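Local coordinates for Myo-inositol dehydrogenase (Corynebacterium glutamicum, PDB 3EUW), which probably oxidises myo-inositol with NAD+ as an inositol 2-dehydrogenase of the Gfo/Idh/MocA family, at residues I69-P74 against A92-P97; A107-I112 against P305-G310. One frame throughout, in Å; residues are numbered along the deposited sequence.

Contact 1: residues I69-P74 against A92-P97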
ATOM      1  N   ILE A  69     -37.307  -2.356 -19.878  1.00 20.39           N
ATOM      2  CA  ILE A  69     -36.993  -3.766 -19.710  1.00 22.83           C
ATOM      3  C   ILE A  69     -35.515  -4.036 -19.430  1.00 22.04           C
ATOM      4  O   ILE A  69     -34.643  -3.355 -19.956  1.00 21.65           O
ATOM      5  CB  ILE A  69     -37.417  -4.529 -20.963  1.00 23.84           C
ATOM      6  CG1 ILE A  69     -38.935  -4.689 -20.950  1.00 24.40           C
ATOM      7  CG2 ILE A  69     -36.689  -5.847 -21.067  1.00 25.44           C
ATOM      8  CD1 ILE A  69     -39.490  -5.324 -22.196  1.00 27.74           C
ATOM      9  N   VAL A  70     -35.257  -5.025 -18.579  1.00 21.28           N
ATOM     10  CA  VAL A  70     -33.905  -5.446 -18.235  1.00 22.28           C
ATOM     11  C   VAL A  70     -33.776  -6.901 -18.680  1.00 22.83           C
ATOM     12  O   VAL A  70     -34.558  -7.759 -18.263  1.00 24.16           O
ATOM     13  CB  VAL A  70     -33.647  -5.358 -16.723  1.00 22.23           C
ATOM     14  CG1 VAL A  70     -32.269  -5.929 -16.394  1.00 21.02           C
ATOM     15  CG2 VAL A  70     -33.728  -3.918 -16.276  1.00 18.80           C
ATOM     16  N   ILE A  71     -32.798  -7.177 -19.533  1.00 21.86           N
ATOM     17  CA  ILE A  71     -32.616  -8.528 -20.045  1.00 21.59           C
ATOM     18  C   ILE A  71     -31.458  -9.269 -19.379  1.00 23.05           C
ATOM     19  O   ILE A  71     -30.293  -9.098 -19.753  1.00 24.52           O
ATOM     20  CB  ILE A  71     -32.405  -8.497 -21.570  1.00 20.77           C
ATOM     21  CG1 ILE A  71     -33.602  -7.817 -22.236  1.00 18.40           C
ATOM     22  CG2 ILE A  71     -32.232  -9.911 -22.111  1.00 19.41           C
ATOM     23  CD1 ILE A  71     -33.469  -7.666 -23.736  1.00 20.08           C
ATOM     24  N   GLY A  72     -31.795 -10.087 -18.387  1.00 22.54           N
ATOM     25  CA  GLY A  72     -30.794 -10.856 -17.674  1.00 23.28           C
ATOM     26  C   GLY A  72     -30.934 -12.349 -17.908  1.00 24.82           C
ATOM     27  O   GLY A  72     -30.492 -13.156 -17.094  1.00 25.39           O
ATOM     28  N   SER A  73     -31.563 -12.710 -19.021  1.00 25.18           N
ATOM     29  CA  SER A  73     -31.774 -14.101 -19.384  1.00 25.24           C
ATOM     30  C   SER A  73     -30.620 -14.547 -20.288  1.00 25.93           C
ATOM     31  O   SER A  73     -29.771 -13.736 -20.646  1.00 26.29           O
ATOM     32  CB  SER A  73     -33.122 -14.241 -20.101  1.00 23.95           C
ATOM     33  OG  SER A  73     -33.244 -13.293 -21.146  1.00 20.16           O
ATOM     34  N   PRO A  74     -30.578 -15.838 -20.673  1.00 25.84           N
ATOM     35  CA  PRO A  74     -29.500 -16.345 -21.531  1.00 25.63           C
ATOM     36  C   PRO A  74     -29.276 -15.599 -22.841  1.00 24.89           C
ATOM     37  O   PRO A  74     -30.200 -15.050 -23.435  1.00 26.03           O
ATOM     38  CB  PRO A  74     -29.893 -17.802 -21.757  1.00 25.81           C
ATOM     39  CG  PRO A  74     -30.611 -18.152 -20.476  1.00 25.67           C
ATOM     40  CD  PRO A  74     -31.478 -16.934 -20.268  1.00 26.50           C
ATOM     41  N   ALA A  92     -34.660  -0.912 -23.584  1.00 21.60           N
ATOM     42  CA  ALA A  92     -34.173  -2.164 -23.029  1.00 18.89           C
ATOM     43  C   ALA A  92     -32.698  -2.141 -22.653  1.00 19.18           C
ATOM     44  O   ALA A  92     -31.843  -1.780 -23.465  1.00 18.67           O
ATOM     45  CB  ALA A  92     -34.425  -3.294 -24.010  1.00 19.81           C
ATOM     46  N   LEU A  93     -32.419  -2.526 -21.410  1.00 17.76           N
ATOM     47  CA  LEU A  93     -31.061  -2.617 -20.895  1.00 17.60           C
ATOM     48  C   LEU A  93     -30.747  -4.103 -21.022  1.00 17.13           C
ATOM     49  O   LEU A  93     -31.368  -4.934 -20.352  1.00 14.82           O
ATOM     50  CB  LEU A  93     -31.000  -2.174 -19.427  1.00 15.59           C
ATOM     51  CG  LEU A  93     -29.738  -2.606 -18.664  1.00 16.09           C
ATOM     52  CD1 LEU A  93     -28.484  -2.055 -19.348  1.00 14.54           C
ATOM     53  CD2 LEU A  93     -29.840  -2.137 -17.223  1.00 11.94           C
ATOM     54  N   CYS A  94     -29.796  -4.433 -21.886  1.00 16.31           N
ATOM     55  CA  CYS A  94     -29.460  -5.825 -22.132  1.00 17.94           C
ATOM     56  C   CYS A  94     -28.052  -6.243 -21.720  1.00 18.20           C
ATOM     57  O   CYS A  94     -27.073  -5.565 -22.039  1.00 18.59           O
ATOM     58  CB  CYS A  94     -29.664  -6.130 -23.623  1.00 17.92           C
ATOM     59  SG  CYS A  94     -29.480  -7.863 -24.075  1.00 21.13           S
ATOM     60  N   GLU A  95     -27.955  -7.366 -21.011  1.00 18.49           N
ATOM     61  CA  GLU A  95     -26.651  -7.885 -20.607  1.00 18.69           C
ATOM     62  C   GLU A  95     -25.939  -8.261 -21.884  1.00 18.58           C
ATOM     63  O   GLU A  95     -26.570  -8.702 -22.842  1.00 20.19           O
ATOM     64  CB  GLU A  95     -26.784  -9.148 -19.758  1.00 18.58           C
ATOM     65  CG  GLU A  95     -27.167  -8.912 -18.317  1.00 19.97           C
ATOM     66  CD  GLU A  95     -26.126  -8.117 -17.577  1.00 19.57           C
ATOM     67  OE1 GLU A  95     -24.933  -8.460 -17.705  1.00 17.83           O
ATOM     68  OE2 GLU A  95     -26.500  -7.159 -16.865  1.00 20.65           O
ATOM     69  N   LYS A  96     -24.626  -8.089 -21.903  1.00 18.47           N
ATOM     70  CA  LYS A  96     -23.838  -8.432 -23.078  1.00 19.19           C
ATOM     71  C   LYS A  96     -23.911  -9.950 -23.322  1.00 18.36           C
ATOM     72  O   LYS A  96     -24.121 -10.718 -22.394  1.00 17.75           O
ATOM     73  CB  LYS A  96     -22.387  -7.962 -22.853  1.00 20.08           C
ATOM     74  CG  LYS A  96     -21.291  -9.010 -22.985  1.00 20.17           C
ATOM     75  CD  LYS A  96     -21.202  -9.968 -21.813  1.00 17.96           C
ATOM     76  CE  LYS A  96     -20.012 -10.893 -22.005  1.00 20.91           C
ATOM     77  NZ  LYS A  96     -20.088 -12.172 -21.260  1.00 17.67           N
ATOM     78  N   PRO A  97     -23.829 -10.389 -24.587  1.00 18.18           N
ATOM     79  CA  PRO A  97     -23.655  -9.600 -25.806  1.00 17.52           C
ATOM     80  C   PRO A  97     -25.024  -9.512 -26.494  1.00 18.71           C
ATOM     81  O   PRO A  97     -26.007 -10.056 -25.998  1.00 18.70           O
ATOM     82  CB  PRO A  97     -22.688 -10.441 -26.609  1.00 15.71           C
ATOM     83  CG  PRO A  97     -23.253 -11.828 -26.360  1.00 17.48           C
ATOM     84  CD  PRO A  97     -23.640 -11.825 -24.875  1.00 15.12           C
TER
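Ile71 lies against Cys94 with most of its branches round the thiol sulfur: CB is 3.9 Å from Cys94 SG, and both CG2 and CD1 come to 4.0 Å of that same SG. The sulfur stands anti to its own backbone N (chi1 -173°), and Ile71 turns CG1 to the side of its backbone N (chi1 -58°); with chi2 extended, its CD1 stays against Cys94 and only loosely approaches Ala92 CB, at 4.5 Å. Ile69, on this same face of the sheet, meets Ala92 CB with its CB but leads its longer branch away. Through the other face project Val70 and Leu93, which touch only loosely, with Val70 CG2 at 4.4 Å from Leu93 CD2. Beneath the side chains the backbones pair as parallel strands. Leu93 is held at both of its backbone polar atoms: its N donates to Ile69 O and its O accepts from Ile71 N, each bond 2.8 Å long and nearly straight. A third bond follows, Glu95 N to Ile71 O at 3.2 Å, and Glu95 CG covers this oxygen at 3.4 Å. The chains then diverge. Glu95 bends at chi2 and gives OE2 to His19 NE2, a partner outside the pair. Helix 78-87 is the crossover between strands 68-71 and 92-94, a beta-alpha-beta unit of the Rossmann fold, and Gly72 lies near the Gly11-Gly13-Gly16 turn, which resembles a dinucleotide-binding motif. Helix 78-87 covers the Ile71 and Cys94 face through His78 and Leu81, while strand 5-10 pairs with the far edge of 68-71 and strand 119-121 lies beyond 92-94.

Contact 2: residues A107-I112 against P305-G310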
ATOM      1  N   ALA A 107     -28.420  -8.752 -38.494  1.00 32.11           N
ATOM      2  CA  ALA A 107     -29.813  -8.934 -38.884  1.00 33.87           C
ATOM      3  C   ALA A 107     -30.705  -8.133 -37.947  1.00 33.97           C
ATOM      4  O   ALA A 107     -31.578  -7.386 -38.384  1.00 34.95           O
ATOM      5  CB  ALA A 107     -30.181 -10.405 -38.829  1.00 33.09           C
ATOM      6  N   CYS A 108     -30.469  -8.293 -36.650  1.00 33.46           N
ATOM      7  CA  CYS A 108     -31.246  -7.578 -35.654  1.00 31.83           C
ATOM      8  C   CYS A 108     -31.184  -6.070 -35.890  1.00 32.88           C
ATOM      9  O   CYS A 108     -32.209  -5.389 -35.870  1.00 32.40           O
ATOM     10  CB  CYS A 108     -30.740  -7.905 -34.251  1.00 29.56           C
ATOM     11  SG  CYS A 108     -31.420  -6.834 -32.984  1.00 27.71           S
ATOM     12  N   LYS A 109     -29.982  -5.554 -36.125  1.00 34.43           N
ATOM     13  CA  LYS A 109     -29.812  -4.124 -36.356  1.00 36.38           C
ATOM     14  C   LYS A 109     -30.649  -3.605 -37.526  1.00 37.18           C
ATOM     15  O   LYS A 109     -31.136  -2.476 -37.497  1.00 35.83           O
ATOM     16  CB  LYS A 109     -28.348  -3.804 -36.604  1.00 37.28           C
ATOM     17  CG  LYS A 109     -28.063  -2.325 -36.743  1.00 40.76           C
ATOM     18  CD  LYS A 109     -26.569  -2.102 -36.877  1.00 45.46           C
ATOM     19  CE  LYS A 109     -26.218  -0.630 -36.921  1.00 47.57           C
ATOM     20  NZ  LYS A 109     -24.741  -0.459 -36.958  1.00 49.74           N
ATOM     21  N   GLU A 110     -30.799  -4.431 -38.555  1.00 38.47           N
ATOM     22  CA  GLU A 110     -31.579  -4.061 -39.727  1.00 40.80           C
ATOM     23  C   GLU A 110     -33.080  -4.044 -39.435  1.00 39.99           C
ATOM     24  O   GLU A 110     -33.777  -3.093 -39.779  1.00 38.47           O
ATOM     25  CB  GLU A 110     -31.280  -5.029 -40.874  1.00 44.66           C
ATOM     26  CG  GLU A 110     -30.118  -4.609 -41.757  1.00 50.99           C
ATOM     27  CD  GLU A 110     -29.426  -5.788 -42.426  1.00 55.60           C
ATOM     28  OE1 GLU A 110     -30.118  -6.771 -42.778  1.00 58.60           O
ATOM     29  OE2 GLU A 110     -28.189  -5.724 -42.609  1.00 57.37           O
ATOM     30  N   LYS A 111     -33.578  -5.089 -38.788  1.00 39.64           N
ATOM     31  CA  LYS A 111     -34.995  -5.159 -38.479  1.00 40.56           C
ATOM     32  C   LYS A 111     -35.466  -4.000 -37.603  1.00 40.00           C
ATOM     33  O   LYS A 111     -36.489  -3.379 -37.887  1.00 40.83           O
ATOM     34  CB  LYS A 111     -35.329  -6.490 -37.799  1.00 42.22           C
ATOM     35  CG  LYS A 111     -36.821  -6.686 -37.554  1.00 45.80           C
ATOM     36  CD  LYS A 111     -37.150  -8.078 -37.022  1.00 48.10           C
ATOM     37  CE  LYS A 111     -36.876  -9.163 -38.058  1.00 50.67           C
ATOM     38  NZ  LYS A 111     -37.268 -10.522 -37.569  1.00 49.46           N
ATOM     39  N   ILE A 112     -34.716  -3.695 -36.551  1.00 38.58           N
ATOM     40  CA  ILE A 112     -35.097  -2.623 -35.638  1.00 36.31           C
ATOM     41  C   ILE A 112     -34.774  -1.219 -36.147  1.00 36.56           C
ATOM     42  O   ILE A 112     -35.409  -0.245 -35.744  1.00 36.20           O
ATOM     43  CB  ILE A 112     -34.433  -2.814 -34.254  1.00 36.27           C
ATOM     44  CG1 ILE A 112     -32.921  -2.638 -34.366  1.00 35.28           C
ATOM     45  CG2 ILE A 112     -34.734  -4.202 -33.721  1.00 35.74           C
ATOM     46  CD1 ILE A 112     -32.209  -2.731 -33.043  1.00 38.10           C
ATOM     47  N   PRO A 305     -23.470   2.679 -22.405  1.00 20.85           N
ATOM     48  CA  PRO A 305     -23.122   2.118 -23.718  1.00 20.88           C
ATOM     49  C   PRO A 305     -24.363   1.906 -24.588  1.00 20.70           C
ATOM     50  O   PRO A 305     -25.437   1.566 -24.078  1.00 20.38           O
ATOM     51  CB  PRO A 305     -22.467   0.784 -23.364  1.00 19.18           C
ATOM     52  CG  PRO A 305     -21.923   1.012 -21.991  1.00 20.48           C
ATOM     53  CD  PRO A 305     -23.045   1.763 -21.334  1.00 21.25           C
ATOM     54  N   ASN A 306     -24.201   2.088 -25.894  1.00 21.13           N
ATOM     55  CA  ASN A 306     -25.303   1.905 -26.830  1.00 20.43           C
ATOM     56  C   ASN A 306     -25.208   0.600 -27.626  1.00 21.39           C
ATOM     57  O   ASN A 306     -24.271  -0.194 -27.467  1.00 19.85           O
ATOM     58  CB  ASN A 306     -25.381   3.081 -27.813  1.00 20.24           C
ATOM     59  CG  ASN A 306     -24.142   3.214 -28.674  1.00 22.27           C
ATOM     60  OD1 ASN A 306     -23.599   2.225 -29.173  1.00 21.48           O
ATOM     61  ND2 ASN A 306     -23.699   4.445 -28.873  1.00 23.04           N
ATOM     62  N   PHE A 307     -26.192   0.400 -28.496  1.00 20.54           N
ATOM     63  CA  PHE A 307     -26.257  -0.780 -29.337  1.00 21.02           C
ATOM     64  C   PHE A 307     -24.948  -0.953 -30.102  1.00 20.41           C
ATOM     65  O   PHE A 307     -24.383  -2.044 -30.155  1.00 19.96           O
ATOM     66  CB  PHE A 307     -27.418  -0.637 -30.327  1.00 20.85           C
ATOM     67  CG  PHE A 307     -27.683  -1.869 -31.140  1.00 19.93           C
ATOM     68  CD1 PHE A 307     -28.556  -2.848 -30.678  1.00 19.51           C
ATOM     69  CD2 PHE A 307     -27.067  -2.046 -32.379  1.00 19.36           C
ATOM     70  CE1 PHE A 307     -28.818  -3.990 -31.440  1.00 20.53           C
ATOM     71  CE2 PHE A 307     -27.321  -3.184 -33.147  1.00 17.33           C
ATOM     72  CZ  PHE A 307     -28.198  -4.158 -32.678  1.00 17.71           C
ATOM     73  N   GLU A 308     -24.472   0.141 -30.682  1.00 21.58           N
ATOM     74  CA  GLU A 308     -23.244   0.144 -31.468  1.00 21.91           C
ATOM     75  C   GLU A 308     -22.033  -0.338 -30.669  1.00 18.83           C
ATOM     76  O   GLU A 308     -21.171  -1.018 -31.208  1.00 16.81           O
ATOM     77  CB  GLU A 308     -22.983   1.549 -32.020  1.00 24.17           C
ATOM     78  CG  GLU A 308     -22.151   1.571 -33.278  1.00 30.40           C
ATOM     79  CD  GLU A 308     -22.728   0.676 -34.360  1.00 34.83           C
ATOM     80  OE1 GLU A 308     -23.945   0.768 -34.644  1.00 38.08           O
ATOM     81  OE2 GLU A 308     -21.959  -0.120 -34.933  1.00 35.77           O
ATOM     82  N   ASP A 309     -21.964   0.016 -29.391  1.00 18.70           N
ATOM     83  CA  ASP A 309     -20.845  -0.431 -28.570  1.00 18.15           C
ATOM     84  C   ASP A 309     -20.899  -1.947 -28.448  1.00 17.17           C
ATOM     85  O   ASP A 309     -19.868  -2.602 -28.313  1.00 17.82           O
ATOM     86  CB  ASP A 309     -20.899   0.199 -27.177  1.00 18.71           C
ATOM     87  CG  ASP A 309     -20.725   1.708 -27.210  1.00 20.04           C
ATOM     88  OD1 ASP A 309     -19.788   2.197 -27.882  1.00 18.32           O
ATOM     89  OD2 ASP A 309     -21.522   2.406 -26.553  1.00 21.36           O
ATOM     90  N   GLY A 310     -22.109  -2.496 -28.502  1.00 17.44           N
ATOM     91  CA  GLY A 310     -22.278  -3.935 -28.412  1.00 18.10           C
ATOM     92  C   GLY A 310     -21.823  -4.625 -29.688  1.00 17.96           C
ATOM     93  O   GLY A 310     -21.264  -5.719 -29.658  1.00 16.69           O
TER
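Phe307 and Lys109 bury the most surface here, the ring of the first lying against the aliphatic chain of the second. Lys109 CB is 3.7 Å from Phe307 CE2, and CG and CD follow within about 4 Å of the same ring atom, an approach that is neither squarely over the face nor at the edge. From CB outward the lysine is fully extended, each torsion close to 180°, which carries its ammonium past the ring to the carboxylate of Glu308. There NZ donates to Glu308 OE1 at 2.7 Å in a salt bridge, OE1 receiving it on its syn lone pair, the side of OE2. Glu308 brings its carboxylate to this point by a bend at chi2 (54°). Cys108 SG sits at the CE1-CZ edge of the ring, 5.3 Å from the Phe307 centroid and 75° off the ring normal, a sulfur-aromatic contact. Ile112 CD1 comes in obliquely to Phe307 CE1 at 4.0 Å. At the start of helix 307-326, Asn306 and Asp309 form a capping box: Asn306 OD1 accepts from Asp309 N, and Asp309 OD2 accepts from Asn306 N at 2.8 Å. Asp309 OD1 in turn pairs with Arg183. The lysine's methylenes pack on the buried ring while its ammonium is paired with Glu308 at the partly exposed margin, so its charge is probably neutralised there rather than left beside the apolar ring.

In the fold
From the N terminus, the chain runs up strand 68-71, crosses through helix 78-87 and returns in strand 92-94, so contact 1 closes a short loop of 17 intervening residues. Helix 102-112 follows directly and supplies the first half of contact 2; its partner, the start of helix 307-326, arrives only after 192 further residues, which include all but the last strand of the mixed sheet. The two loops stand in series, neither crossing nor enclosing the other. The centres of contact 1 and contact 2 are about 13 Å apart and their nearest atoms about 6 Å. Contact 1 joins neighbouring strands inside the Rossmann sheet; contact 2 fastens a helix of that domain to the late helix 307-326.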